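Folylpolyglutamate synthase/dihydrofolate synthase (Thermotoga maritima, PDB 1O5Z) probably adds glutamate to dihydropteroate and to tetrahydrofolate and its polyglutamates, spending ATP, in the synthesis of folate cofactors. Local coordinates at residues E402-A407 with L421-Y426. Sequence-based numbering, arbitrary orientation.
Sequences EDPLEA and LFLVGY. With SO4 (sulfate ion), chain D.
Pro404 and Leu405, in the first turn of helix 404-409, meet Leu423 and Tyr426 of helix 421-433 by van der Waals packing. Pro404 CB presses on Leu423 CD1 at 3.5 Å, a snug fit for two carbons, while CG of the same proline lies 3.9 Å from Tyr426 CE2. Leu405 crosses the phenol at about a right angle, on the opposite side of the ring plane from Pro404: its CD2 is 3.7 Å from Tyr426 CE2, and its CD1 reaches the hydroxyl end. Tyr426 gets there because its CG stands anti to the backbone N (chi1 -177°), which extends the ring between the helices; Trp440 meets it edge-to-face. Cutting Leu405 back to alanine is likely to open a gap on its side of Tyr426 CE2 and leave the phenol freer to rock.

Asp403 N-caps helix 404-409, its OD1 taking Leu405 N at 3.0 Å from above the carboxylate plane. At the start of helix 421-433 a sulfate, probably from the crystallisation liquor, accepts from Leu421 N through O4 and from Phe422 N through O3, with Ser420 OG as a further partner.

Apolar packing thus joins two helices of the Mur-ligase-type glutamate ligase domain, while the Asp403 carboxylate serves Leu405 N and the sulfate serves Leu421 N and Phe422 N.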
# COMPACT_ATOMS: atom_id res chain seq x y z
N GLU A 402 18.65 5.79 -20.75
CA GLU A 402 18.88 4.68 -19.86
C GLU A 402 18.81 5.03 -18.37
O GLU A 402 18.22 4.28 -17.59
CB GLU A 402 20.18 4.01 -20.25
CG GLU A 402 19.98 3.31 -21.58
CD GLU A 402 20.94 2.17 -21.76
OE1 GLU A 402 21.71 1.89 -20.80
OE2 GLU A 402 20.93 1.53 -22.85
N ASP A 403 19.39 6.17 -17.99
CA ASP A 403 19.24 6.70 -16.65
C ASP A 403 17.87 7.30 -16.50
O ASP A 403 17.58 8.30 -17.18
CB ASP A 403 20.27 7.80 -16.40
CG ASP A 403 20.09 8.49 -15.05
OD1 ASP A 403 19.34 8.02 -14.16
OD2 ASP A 403 20.69 9.55 -14.79
N PRO A 404 17.04 6.74 -15.63
CA PRO A 404 15.65 7.21 -15.52
C PRO A 404 15.51 8.64 -15.00
O PRO A 404 14.48 9.24 -15.18
CB PRO A 404 15.00 6.20 -14.56
CG PRO A 404 16.08 5.56 -13.83
CD PRO A 404 17.28 5.57 -14.75
N LEU A 405 16.52 9.16 -14.31
CA LEU A 405 16.49 10.52 -13.78
C LEU A 405 16.79 11.51 -14.90
O LEU A 405 16.27 12.66 -14.88
CB LEU A 405 17.53 10.71 -12.66
CG LEU A 405 17.45 9.67 -11.53
CD1 LEU A 405 18.56 9.92 -10.51
CD2 LEU A 405 16.11 9.62 -10.91
N GLU A 406 17.64 11.08 -15.85
CA GLU A 406 17.88 11.87 -17.04
C GLU A 406 16.64 11.85 -17.86
O GLU A 406 16.26 12.88 -18.40
CB GLU A 406 19.01 11.30 -17.87
CG GLU A 406 19.38 12.14 -19.07
CD GLU A 406 20.62 11.62 -19.81
OE1 GLU A 406 21.31 10.67 -19.32
OE2 GLU A 406 20.92 12.19 -20.87
N ALA A 407 16.02 10.68 -17.98
CA ALA A 407 14.74 10.54 -18.69
C ALA A 407 13.71 11.52 -18.16
O ALA A 407 13.09 12.21 -18.95
CB ALA A 407 14.22 9.14 -18.61
N LEU A 421 7.69 -0.92 -10.05
CA LEU A 421 7.69 -0.34 -8.71
C LEU A 421 9.06 0.14 -8.26
O LEU A 421 9.17 1.18 -7.63
CB LEU A 421 7.19 -1.37 -7.73
CG LEU A 421 5.67 -1.62 -7.85
CD1 LEU A 421 5.23 -2.77 -7.01
CD2 LEU A 421 4.92 -0.38 -7.40
N PHE A 422 10.11 -0.64 -8.55
CA PHE A 422 11.51 -0.21 -8.38
C PHE A 422 11.73 1.13 -9.08
O PHE A 422 12.21 2.06 -8.48
CB PHE A 422 12.47 -1.21 -8.99
CG PHE A 422 12.86 -2.28 -8.08
CD1 PHE A 422 12.59 -3.63 -8.39
CD2 PHE A 422 13.53 -2.00 -6.91
CE1 PHE A 422 12.98 -4.69 -7.52
CE2 PHE A 422 13.92 -3.06 -6.02
CZ PHE A 422 13.65 -4.41 -6.34
N LEU A 423 11.40 1.19 -10.36
CA LEU A 423 11.52 2.43 -11.11
C LEU A 423 10.76 3.58 -10.43
O LEU A 423 11.30 4.67 -10.19
CB LEU A 423 11.01 2.26 -12.53
CG LEU A 423 11.01 3.55 -13.35
CD1 LEU A 423 12.47 4.02 -13.59
CD2 LEU A 423 10.27 3.35 -14.62
N VAL A 424 9.48 3.37 -10.14
CA VAL A 424 8.72 4.44 -9.53
C VAL A 424 9.27 4.88 -8.15
O VAL A 424 9.35 6.05 -7.86
CB VAL A 424 7.25 4.08 -9.47
CG1 VAL A 424 6.50 5.13 -8.71
CG2 VAL A 424 6.70 3.95 -10.91
N GLY A 425 9.65 3.95 -7.30
CA GLY A 425 10.12 4.31 -5.99
C GLY A 425 11.41 5.06 -6.09
O GLY A 425 11.66 5.96 -5.29
N TYR A 426 12.24 4.71 -7.06
CA TYR A 426 13.53 5.35 -7.27
C TYR A 426 13.41 6.78 -7.73
O TYR A 426 14.03 7.68 -7.21
CB TYR A 426 14.27 4.54 -8.31
CG TYR A 426 15.69 4.99 -8.64
CD1 TYR A 426 16.78 4.60 -7.85
CD2 TYR A 426 15.93 5.76 -9.77
CE1 TYR A 426 18.04 4.99 -8.21
CE2 TYR A 426 17.17 6.16 -10.10
CZ TYR A 426 18.22 5.77 -9.33
OH TYR A 426 19.44 6.20 -9.76
S SO4 D . 8.97 -4.31 -10.34
O1 SO4 D . 9.60 -4.09 -11.63
O2 SO4 D . 9.08 -5.71 -9.95
O3 SO4 D . 9.65 -3.54 -9.32
O4 SO4 D . 7.57 -3.89 -10.47